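Local atomic coordinates of hypothetical protein SA2161 (Staphylococcus aureus, PDB entry 1Y7R), a protein that is of unknown function but probably acts as an acetyltransferase of the GNAT family, moving an acetyl group from acetyl-CoA to an unidentified acceptor. Residues 9-14 with 33-38; 41-44 with 49-52; 54-59 with 89-94; 104-107 with 113-116. The protein carries 4 engineered substitutions. One frame throughout, in Å; residues are numbered along the deposited sequence.

How the contacts relate
The four contacts follow one another in series along the chain, and all lie within the range of the GNAT acetyltransferase family. Contacts 2, 3 and 4 reach the same mixed sheet. Contacts 2 and 3 share strand 49-58, their centres about 16 Å apart, and meet where Val42 N lies 3.0 Å from Gly54 O, a probable hydrogen bond. Contact 1, about 12 Å from contact 2 between centres, packs helices 11-20 and 28-34 together; Pro9 touches Thr41 and Thr43, and Asp13 touches Leu50. Contact 4 is about 22 Å from contact 1 between centres, on the opposite side of the chain's centre. Contacts 1, 3 and 4 also touch the second subunit, so the same elements build both the fold and the dimer.

Contact 1: residues 9-14 with 33-38; sequences PTCEDY and KGLPNA
Pro9 opens the contact, its ring atom CG lying 3.9 Å from CD2 of Leu35, the side chain on which Pro9, Cys11 and Tyr14 converge. The carbonyl of Pro9 adds to this, its O 3.8 Å from the other methyl, Leu35 CD1. Thr10 turns its side chain elsewhere: it is the N-cap of helix 11-20, and its OG1 accepts a hydrogen bond from Asp13 N at 3.0 Å, with an N-H...O angle of 159°. That bond fixes the first turn, which presents Cys11 and Tyr14 to the leucine. Cys11 SG lies 4.0 Å from Leu35 CD1. Tyr14 extends its ring with CG anti to the backbone N (chi1 171°), which brings CD1 of the ring to 3.5 Å from Leu35 CD2, an oblique approach. CD2 of Leu35 thus lies between the proline and tyrosine rings, while its CD1 meets the backbone of residues 9-11 and the sulfur. The far end of Tyr14 is held separately, OH hydrogen-bonding Asp68. This small apolar junction, without a hydrogen bond between the segments, joins the start of helix 11-20 to Leu35 at the C-terminal end of the 28-34 region, while Pro9 and Tyr14 also rest on Met53 of strand 49-58.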
loop_
_atom_site.group_PDB
_atom_site.type_symbol
_atom_site.label_atom_id
_atom_site.label_comp_id
_atom_site.label_asym_id
_atom_site.label_seq_id
_atom_site.Cartn_x
_atom_site.Cartn_y
_atom_site.Cartn_z
ATOM N N PRO A 9 -15.065 3.103 11.298
ATOM C CA PRO A 9 -15.593 1.985 12.092
ATOM C C PRO A 9 -15.154 2.118 13.564
ATOM O O PRO A 9 -14.178 2.801 13.846
ATOM C CB PRO A 9 -14.918 0.752 11.460
ATOM C CG PRO A 9 -14.210 1.222 10.264
ATOM C CD PRO A 9 -13.969 2.682 10.404
ATOM N N THR A 10 -15.860 1.488 14.507
ATOM C CA THR A 10 -15.291 1.410 15.856
ATOM C C THR A 10 -14.160 0.386 15.903
ATOM O O THR A 10 -14.091 -0.484 15.048
ATOM C CB THR A 10 -16.331 1.037 16.925
ATOM O OG1 THR A 10 -16.765 -0.320 16.739
ATOM C CG2 THR A 10 -17.511 1.999 16.882
ATOM N N CYS A 11 -13.299 0.470 16.925
ATOM C CA CYS A 11 -12.187 -0.464 17.039
ATOM C C CYS A 11 -12.741 -1.856 17.220
ATOM O O CYS A 11 -12.271 -2.795 16.580
ATOM C CB CYS A 11 -11.270 -0.130 18.210
ATOM S SG CYS A 11 -10.232 1.308 17.873
ATOM N N GLU A 12 -13.758 -1.991 18.076
ATOM C CA GLU A 12 -14.348 -3.301 18.293
ATOM C C GLU A 12 -14.907 -3.889 17.010
ATOM O O GLU A 12 -14.635 -5.049 16.716
ATOM C CB GLU A 12 -15.450 -3.261 19.363
ATOM C CG GLU A 12 -16.181 -4.614 19.484
ATOM C CD GLU A 12 -16.960 -4.769 20.757
ATOM O OE1 GLU A 12 -17.177 -3.757 21.457
ATOM O OE2 GLU A 12 -17.372 -5.906 21.061
ATOM N N ASP A 13 -15.674 -3.103 16.244
ATOM C CA ASP A 13 -16.330 -3.610 15.016
ATOM C C ASP A 13 -15.263 -4.037 13.991
ATOM O O ASP A 13 -15.375 -5.090 13.346
ATOM C CB ASP A 13 -17.254 -2.553 14.398
ATOM C CG ASP A 13 -18.616 -2.486 15.064
ATOM O OD1 ASP A 13 -19.397 -1.579 14.680
ATOM O OD2 ASP A 13 -18.932 -3.343 15.927
ATOM N N TYR A 14 -14.219 -3.223 13.860
ATOM C CA TYR A 14 -13.119 -3.496 12.952
ATOM C C TYR A 14 -12.444 -4.807 13.304
ATOM O O TYR A 14 -12.290 -5.690 12.464
ATOM C CB TYR A 14 -12.107 -2.341 12.955
ATOM C CG TYR A 14 -10.821 -2.640 12.210
ATOM C CD1 TYR A 14 -10.741 -2.423 10.847
ATOM C CD2 TYR A 14 -9.668 -3.099 12.877
ATOM C CE1 TYR A 14 -9.580 -2.666 10.136
ATOM C CE2 TYR A 14 -8.495 -3.360 12.165
ATOM C CZ TYR A 14 -8.458 -3.152 10.797
ATOM O OH TYR A 14 -7.302 -3.401 10.081
ATOM N N LYS A 33 -4.773 3.269 16.451
ATOM C CA LYS A 33 -3.834 4.106 15.744
ATOM C C LYS A 33 -4.125 4.206 14.240
ATOM O O LYS A 33 -3.842 5.244 13.648
ATOM C CB LYS A 33 -2.434 3.560 15.931
ATOM C CG LYS A 33 -1.997 3.405 17.377
ATOM C CD LYS A 33 -0.620 2.799 17.453
ATOM C CE LYS A 33 0.332 3.523 16.526
ATOM N NZ LYS A 33 0.199 5.006 16.670
ATOM N N GLY A 34 -4.685 3.151 13.642
ATOM C CA GLY A 34 -4.796 3.039 12.169
ATOM C C GLY A 34 -6.117 3.513 11.585
ATOM O O GLY A 34 -6.164 4.100 10.493
ATOM N N LEU A 35 -7.212 3.286 12.304
ATOM C CA LEU A 35 -8.542 3.495 11.700
ATOM C C LEU A 35 -8.832 4.911 11.164
ATOM O O LEU A 35 -9.492 5.026 10.133
ATOM C CB LEU A 35 -9.659 3.056 12.654
ATOM C CG LEU A 35 -9.890 1.541 12.732
ATOM C CD1 LEU A 35 -10.773 1.223 13.918
ATOM C CD2 LEU A 35 -10.502 1.026 11.433
ATOM N N PRO A 36 -8.405 5.973 11.881
ATOM C CA PRO A 36 -8.685 7.322 11.369
ATOM C C PRO A 36 -7.950 7.748 10.106
ATOM O O PRO A 36 -8.291 8.790 9.516
ATOM C CB PRO A 36 -8.228 8.230 12.532
ATOM C CG PRO A 36 -8.253 7.377 13.731
ATOM C CD PRO A 36 -7.765 6.048 13.216
ATOM N N ASN A 37 -6.966 6.951 9.689
ATOM C CA ASN A 37 -5.940 7.392 8.761
ATOM C C ASN A 37 -5.967 6.735 7.390
ATOM O O ASN A 37 -5.027 6.893 6.610
ATOM C CB ASN A 37 -4.551 7.210 9.404
ATOM C CG ASN A 37 -4.392 8.014 10.687
ATOM O OD1 ASN A 37 -3.978 7.486 11.740
ATOM N ND2 ASN A 37 -4.758 9.275 10.625
ATOM N N ALA A 38 -7.043 6.033 7.058
ATOM C CA ALA A 38 -7.212 5.551 5.675
ATOM C C ALA A 38 -7.702 6.728 4.841
ATOM O O ALA A 38 -8.432 7.597 5.357
ATOM C CB ALA A 38 -8.224 4.437 5.649
#

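Contact 2: residues 41-44 with 49-52; sequences TVTL and RLIG
Leu44 and Gly52 form an antiparallel hydrogen-bonded pair, with Leu44 N donating to Gly52 O at 2.9 Å and 164°. In return, Leu44 O takes its main bond from Ile51 N at 2.8 Å, and this one is nearly straight. Gly52 N reaches the same oxygen in a weak bond of 3.5 Å. Two successive residues, Ile51 and Gly52, therefore face Leu44 alone, which defines a classic beta bulge. Side chains close round this frame. Leu50 sends CD1 to within 3.4 Å of Leu44 O and 3.6 Å of Thr43 CB, crossing the threonine at about a right angle. Ile51 CG1 sits between its backbone N and carbonyl carbon (chi1 72°), and the end of the side chain turns back to place CD1 3.9 Å from Leu44 CB. Farther out, Leu44 rests on Tyr80, Leu83 and Ile84 of helix 80-95, while Ile51 packs on Leu72 and Tyr75. Thr43 pairs through its backbone with Thr5, tying the hairpin of strands 40-46 and 49-58 to strand 3-5; the main chain of Ile51 bonds to Leu72 beyond. The bulge thus lies within the 40-46/49-58 hairpin of the GNAT sheet. Chemically, the oxygen of Leu44 keeps a short bond from Ile51 N and only a weak one from Gly52 N, and the pairing continues past the extra residue.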
loop_
_atom_site.group_PDB
_atom_site.type_symbol
_atom_site.label_atom_id
_atom_site.label_comp_id
_atom_site.label_asym_id
_atom_site.label_seq_id
_atom_site.Cartn_x
_atom_site.Cartn_y
_atom_site.Cartn_z
ATOM N N THR A 41 -12.841 4.694 3.556
ATOM C CA THR A 41 -13.332 3.481 4.219
ATOM C C THR A 41 -14.785 3.302 3.865
ATOM O O THR A 41 -15.560 4.255 3.983
ATOM C CB THR A 41 -13.217 3.575 5.772
ATOM O OG1 THR A 41 -11.855 3.848 6.149
ATOM C CG2 THR A 41 -13.622 2.259 6.426
ATOM N N VAL A 42 -15.165 2.100 3.443
ATOM C CA VAL A 42 -16.592 1.775 3.224
ATOM C C VAL A 42 -16.977 0.664 4.177
ATOM O O VAL A 42 -16.216 -0.277 4.388
ATOM C CB VAL A 42 -16.878 1.162 1.762
ATOM C CG1 VAL A 42 -15.932 0.034 1.339
ATOM C CG2 VAL A 42 -18.385 0.765 1.582
ATOM N N THR A 43 -18.157 0.791 4.769
ATOM C CA THR A 43 -18.698 -0.197 5.698
ATOM C C THR A 43 -20.141 -0.514 5.314
ATOM O O THR A 43 -20.883 0.361 4.833
ATOM C CB THR A 43 -18.631 0.267 7.180
ATOM O OG1 THR A 43 -18.987 1.656 7.267
ATOM C CG2 THR A 43 -17.175 0.053 7.749
ATOM N N LEU A 44 -20.496 -1.786 5.470
ATOM C CA LEU A 44 -21.830 -2.307 5.163
ATOM C C LEU A 44 -22.445 -2.842 6.435
ATOM O O LEU A 44 -21.811 -3.607 7.177
ATOM C CB LEU A 44 -21.738 -3.463 4.176
ATOM C CG LEU A 44 -21.018 -3.178 2.852
ATOM C CD1 LEU A 44 -21.035 -4.464 2.039
ATOM C CD2 LEU A 44 -21.621 -2.077 2.041
ATOM N N ARG A 49 -25.770 -4.530 12.494
ATOM C CA ARG A 49 -24.552 -5.338 12.529
ATOM C C ARG A 49 -23.635 -5.001 11.367
ATOM O O ARG A 49 -24.093 -4.982 10.207
ATOM C CB ARG A 49 -24.871 -6.821 12.454
ATOM C CG ARG A 49 -23.642 -7.721 12.586
ATOM C CD ARG A 49 -24.016 -9.176 12.414
ATOM N NE ARG A 49 -22.885 -10.034 12.776
ATOM C CZ ARG A 49 -22.821 -11.332 12.529
ATOM N NH1 ARG A 49 -23.809 -11.950 11.884
ATOM N NH2 ARG A 49 -21.736 -11.996 12.895
ATOM N N LEU A 50 -22.352 -4.793 11.677
ATOM C CA LEU A 50 -21.365 -4.579 10.612
ATOM C C LEU A 50 -21.110 -5.929 9.939
ATOM O O LEU A 50 -20.708 -6.875 10.626
ATOM C CB LEU A 50 -20.035 -4.053 11.174
ATOM C CG LEU A 50 -18.935 -3.752 10.148
ATOM C CD1 LEU A 50 -19.278 -2.595 9.243
ATOM C CD2 LEU A 50 -17.594 -3.464 10.828
ATOM N N ILE A 51 -21.286 -5.997 8.613
ATOM C CA ILE A 51 -21.029 -7.245 7.910
ATOM C C ILE A 51 -19.854 -7.210 6.905
ATOM O O ILE A 51 -19.401 -8.256 6.433
ATOM C CB ILE A 51 -22.321 -7.813 7.313
ATOM C CG1 ILE A 51 -22.811 -6.997 6.107
ATOM C CG2 ILE A 51 -23.399 -7.910 8.419
ATOM C CD1 ILE A 51 -22.080 -7.303 4.827
ATOM N N GLY A 52 -19.375 -6.002 6.588
ATOM C CA GLY A 52 -18.319 -5.876 5.583
ATOM C C GLY A 52 -17.665 -4.520 5.584
ATOM O O GLY A 52 -18.243 -3.530 6.048
#

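Contact 3: residues 54-59 with 89-94; sequences GRVIGD and MKYIKN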
loop_
_atom_site.group_PDB
_atom_site.type_symbol
_atom_site.label_atom_id
_atom_site.label_comp_id
_atom_site.label_asym_id
_atom_site.label_seq_id
_atom_site.Cartn_x
_atom_site.Cartn_y
_atom_site.Cartn_z
ATOM N N GLY A 54 -14.084 -2.234 3.539
ATOM C CA GLY A 54 -12.844 -2.149 2.742
ATOM C C GLY A 54 -12.198 -0.794 2.991
ATOM O O GLY A 54 -12.881 0.184 3.350
ATOM N N ARG A 55 -10.874 -0.722 2.832
ATOM C CA ARG A 55 -10.157 0.524 3.127
ATOM C C ARG A 55 -9.146 0.791 2.015
ATOM O O ARG A 55 -8.751 -0.134 1.292
ATOM C CB ARG A 55 -9.452 0.442 4.506
ATOM C CG ARG A 55 -10.419 0.111 5.653
ATOM C CD ARG A 55 -9.740 -0.193 6.962
ATOM N NE ARG A 55 -9.091 0.993 7.548
ATOM C CZ ARG A 55 -7.825 1.069 7.964
ATOM N NH1 ARG A 55 -6.997 0.024 7.899
ATOM N NH2 ARG A 55 -7.413 2.222 8.494
ATOM N N VAL A 56 -8.777 2.056 1.861
ATOM C CA VAL A 56 -7.753 2.490 0.898
ATOM C C VAL A 56 -6.715 3.380 1.616
ATOM O O VAL A 56 -7.065 4.325 2.353
ATOM C CB VAL A 56 -8.380 3.259 -0.272
ATOM C CG1 VAL A 56 -7.292 3.793 -1.249
ATOM C CG2 VAL A 56 -9.408 2.400 -1.003
ATOM N N ILE A 57 -5.438 3.069 1.380
ATOM C CA ILE A 57 -4.315 3.912 1.755
ATOM C C ILE A 57 -3.657 4.407 0.454
ATOM O O ILE A 57 -3.874 3.834 -0.624
ATOM C CB ILE A 57 -3.294 3.185 2.671
ATOM C CG1 ILE A 57 -2.781 1.874 2.029
ATOM C CG2 ILE A 57 -3.913 2.921 4.069
ATOM C CD1 ILE A 57 -1.471 1.353 2.627
ATOM N N GLY A 58 -2.853 5.449 0.548
ATOM C CA GLY A 58 -2.224 5.937 -0.687
ATOM C C GLY A 58 -1.652 7.329 -0.523
ATOM O O GLY A 58 -1.631 7.871 0.593
ATOM N N ASP A 59 -1.180 7.906 -1.633
ATOM C CA ASP A 59 -0.655 9.280 -1.603
ATOM C C ASP A 59 -1.526 10.289 -2.389
ATOM O O ASP A 59 -1.159 11.450 -2.558
ATOM C CB ASP A 59 0.823 9.290 -2.073
ATOM C CG ASP A 59 0.970 9.101 -3.594
ATOM O OD1 ASP A 59 -0.004 8.757 -4.300
ATOM O OD2 ASP A 59 2.097 9.285 -4.065
HETATM N N MSE A 89 -13.803 1.424 -5.881
HETATM C CA MSE A 89 -13.414 1.789 -7.260
HETATM C C MSE A 89 -13.981 3.144 -7.662
HETATM O O MSE A 89 -13.343 3.884 -8.437
HETATM C CB MSE A 89 -13.810 0.702 -8.266
HETATM C CG MSE A 89 -13.023 -0.600 -8.129
HETATM SE SE MSE A 89 -11.047 -0.366 -8.012
HETATM C CE MSE A 89 -10.846 -0.199 -6.187
ATOM N N LYS A 90 -15.168 3.465 -7.151
ATOM C CA LYS A 90 -15.712 4.826 -7.236
ATOM C C LYS A 90 -14.839 5.927 -6.597
ATOM O O LYS A 90 -14.605 6.984 -7.213
ATOM C CB LYS A 90 -17.148 4.837 -6.705
ATOM C CG LYS A 90 -17.813 6.193 -6.807
ATOM C CD LYS A 90 -19.309 6.077 -6.545
ATOM C CE LYS A 90 -20.053 6.203 -7.862
ATOM N NZ LYS A 90 -19.232 5.672 -8.999
ATOM N N TYR A 91 -14.357 5.680 -5.380
ATOM C CA TYR A 91 -13.430 6.598 -4.711
ATOM C C TYR A 91 -12.161 6.787 -5.550
ATOM O O TYR A 91 -11.745 7.908 -5.840
ATOM C CB TYR A 91 -13.085 6.101 -3.299
ATOM C CG TYR A 91 -11.923 6.885 -2.777
ATOM C CD1 TYR A 91 -10.637 6.371 -2.845
ATOM C CD2 TYR A 91 -12.097 8.197 -2.345
ATOM C CE1 TYR A 91 -9.537 7.129 -2.427
ATOM C CE2 TYR A 91 -11.010 8.948 -1.906
ATOM C CZ TYR A 91 -9.745 8.411 -1.969
ATOM O OH TYR A 91 -8.654 9.150 -1.546
ATOM N N ILE A 92 -11.559 5.682 -5.976
ATOM C CA ILE A 92 -10.277 5.776 -6.696
ATOM C C ILE A 92 -10.461 6.471 -8.059
ATOM O O ILE A 92 -9.640 7.311 -8.432
ATOM C CB ILE A 92 -9.613 4.401 -6.843
ATOM C CG1 ILE A 92 -9.258 3.849 -5.446
ATOM C CG2 ILE A 92 -8.346 4.522 -7.716
ATOM C CD1 ILE A 92 -8.766 2.376 -5.444
ATOM N N LYS A 93 -11.574 6.191 -8.743
ATOM C CA LYS A 93 -11.859 6.836 -10.039
ATOM C C LYS A 93 -11.904 8.356 -9.917
ATOM O O LYS A 93 -11.502 9.063 -10.855
ATOM C CB LYS A 93 -13.170 6.292 -10.643
ATOM C CG LYS A 93 -13.686 7.036 -11.906
ATOM C CD LYS A 93 -15.222 7.127 -11.937
ATOM C CE LYS A 93 -15.785 7.783 -10.644
ATOM N NZ LYS A 93 -17.174 8.330 -10.773
ATOM N N ASN A 94 -12.382 8.868 -8.792
ATOM C CA ASN A 94 -12.536 10.307 -8.641
ATOM C C ASN A 94 -11.219 11.009 -8.264
ATOM O O ASN A 94 -11.139 12.234 -8.304
ATOM C CB ASN A 94 -13.647 10.675 -7.645
ATOM C CG ASN A 94 -15.078 10.550 -8.230
ATOM O OD1 ASN A 94 -15.620 9.433 -8.406
ATOM N ND2 ASN A 94 -15.721 11.705 -8.475
#
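Apolar contact carries the meeting of strand 49-58 with helix 80-95, and Val56 is the strand's contribution. Its two methyls divide between two helix residues: CG1 lies 4.2 Å from CE1 of Tyr91, and CG2 lies 4.5 Å from CD1 of Ile92. Val56 CG1 is anti to the backbone N (chi1 177°), and this sends it to the tyrosine while CG2 serves the isoleucine. The methyl meets the Tyr91 ring obliquely. Ile92 is extended from CA through CG1 to CD1, which brings its end nearer the strand than its CB. At these separations the two segments touch loosely, and no hydrogen bond joins them.

Aromatic and backbone interactions meet at Phe40 on the adjoining strand, whose ring stacks with that of Tyr91 and whose main chain is hydrogen-bonded to that of Val56.

Charged contacts come from Arg55, which forms salt bridges with Asp68 and with Asp59 of the second subunit; Asp59, just beyond the strand, returns the bridge to Arg55 of that subunit. The face away from the helix carries Arg55 and Ile57, both of which meet the second subunit. Helix 80-95, which follows strand 63-71 and packs on the face of the sheet bearing Val56, fits the alpha/beta core of the GNAT fold.

Contact 4: residues 104-107 with 113-116; sequences LIAD and LYVK. Engineered in segment 113-116: Val115 (natural residue Ala).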
loop_
_atom_site.group_PDB
_atom_site.type_symbol
_atom_site.label_atom_id
_atom_site.label_comp_id
_atom_site.label_asym_id
_atom_site.label_seq_id
_atom_site.Cartn_x
_atom_site.Cartn_y
_atom_site.Cartn_z
ATOM N N LEU A 104 -3.042 -4.554 -4.577
ATOM C CA LEU A 104 -3.525 -5.246 -3.390
ATOM C C LEU A 104 -2.848 -6.598 -3.268
ATOM O O LEU A 104 -2.156 -7.024 -4.198
ATOM C CB LEU A 104 -5.046 -5.402 -3.442
ATOM C CG LEU A 104 -5.647 -6.040 -4.692
ATOM C CD1 LEU A 104 -5.649 -7.547 -4.552
ATOM C CD2 LEU A 104 -7.055 -5.525 -4.869
ATOM N N ILE A 105 -3.040 -7.244 -2.111
ATOM C CA ILE A 105 -2.502 -8.596 -1.875
ATOM C C ILE A 105 -3.684 -9.538 -1.733
ATOM O O ILE A 105 -4.572 -9.317 -0.906
ATOM C CB ILE A 105 -1.619 -8.638 -0.601
ATOM C CG1 ILE A 105 -0.422 -7.672 -0.702
ATOM C CG2 ILE A 105 -1.210 -10.059 -0.250
ATOM C CD1 ILE A 105 0.467 -7.909 -1.880
ATOM N N ALA A 106 -3.730 -10.567 -2.568
ATOM C CA ALA A 106 -4.876 -11.462 -2.577
ATOM C C ALA A 106 -4.462 -12.909 -2.431
ATOM O O ALA A 106 -3.566 -13.341 -3.129
ATOM C CB ALA A 106 -5.624 -11.281 -3.895
ATOM N N ASP A 107 -5.124 -13.656 -1.553
ATOM C CA ASP A 107 -4.996 -15.123 -1.618
ATOM C C ASP A 107 -5.917 -15.716 -2.689
ATOM O O ASP A 107 -6.580 -14.980 -3.445
ATOM C CB ASP A 107 -5.198 -15.766 -0.249
ATOM C CG ASP A 107 -6.632 -15.751 0.211
ATOM O OD1 ASP A 107 -7.532 -15.497 -0.619
ATOM O OD2 ASP A 107 -6.845 -16.001 1.423
ATOM N N LEU A 113 -12.502 -12.344 -6.930
ATOM C CA LEU A 113 -13.221 -11.090 -6.704
ATOM C C LEU A 113 -12.516 -9.914 -7.409
ATOM O O LEU A 113 -13.141 -9.132 -8.152
ATOM C CB LEU A 113 -13.320 -10.805 -5.203
ATOM C CG LEU A 113 -13.800 -9.379 -4.877
ATOM C CD1 LEU A 113 -15.227 -9.197 -5.398
ATOM C CD2 LEU A 113 -13.733 -9.048 -3.434
ATOM N N TYR A 114 -11.209 -9.796 -7.209
ATOM C CA TYR A 114 -10.525 -8.582 -7.715
ATOM C C TYR A 114 -10.429 -8.595 -9.221
ATOM O O TYR A 114 -10.433 -7.551 -9.843
ATOM C CB TYR A 114 -9.150 -8.409 -7.072
ATOM C CG TYR A 114 -9.275 -8.475 -5.571
ATOM C CD1 TYR A 114 -10.008 -7.502 -4.875
ATOM C CD2 TYR A 114 -8.678 -9.501 -4.843
ATOM C CE1 TYR A 114 -10.158 -7.576 -3.489
ATOM C CE2 TYR A 114 -8.819 -9.585 -3.472
ATOM C CZ TYR A 114 -9.551 -8.628 -2.793
ATOM O OH TYR A 114 -9.653 -8.709 -1.398
ATOM N N VAL A 115 -10.396 -9.787 -9.811
ATOM C CA VAL A 115 -10.371 -9.921 -11.274
ATOM C C VAL A 115 -11.596 -9.234 -11.917
ATOM O O VAL A 115 -11.508 -8.679 -13.023
ATOM C CB VAL A 115 -10.278 -11.431 -11.700
ATOM C CG1 VAL A 115 -10.342 -11.558 -13.209
ATOM C CG2 VAL A 115 -8.981 -12.022 -11.202
ATOM N N LYS A 116 -12.740 -9.291 -11.232
ATOM C CA LYS A 116 -13.977 -8.628 -11.685
ATOM C C LYS A 116 -13.835 -7.119 -11.895
ATOM O O LYS A 116 -14.608 -6.516 -12.640
ATOM C CB LYS A 116 -15.107 -8.841 -10.662
ATOM C CG LYS A 116 -15.526 -10.272 -10.497
ATOM C CD LYS A 116 -16.661 -10.382 -9.435
ATOM C CE LYS A 116 -17.003 -11.840 -9.182
ATOM N NZ LYS A 116 -17.273 -12.483 -10.517
HETATM O O HOH W 1 -7.069 -7.414 -0.541
#
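Strand 104-107 and segment 113-116, at the end of helix 110-115, approach no closer than 8.2 Å between CA atoms, at Ala106 and Tyr114, so the direct contacts are between side chains, with one water reaching the strand backbone. This is a strand followed by a short helix packed back on it, within the C-terminal part of the GNAT fold. Tyr114 is the centrepiece. Leu104 sets CD2 over one face of its ring, a CH-pi contact 3.9 Å from the centroid and 25° off the ring normal. The other leucine methyl, CD1, reaches Tyr114 CD2 at 3.6 Å, so both methyls lie over the same face, toward the CG end of the ring. CG of Leu104 lies between the backbone N and the carbonyl carbon (chi1 53°), a turn that carries both methyls to the aromatic. Ala106 CB comes obliquely to CE2 of Tyr114, also at 3.6 Å. Across the ring, Leu113 CG stands above the opposite face, toward its rim, and Met85, Ile69 and Phe119 also touch the tyrosine. Strand 104-107 pairs antiparallel with a strand of the second subunit. The phenol is linked to the strand through one water, 3.0 Å from Tyr114 OH, which donates to Ile105 O at 3.2 Å.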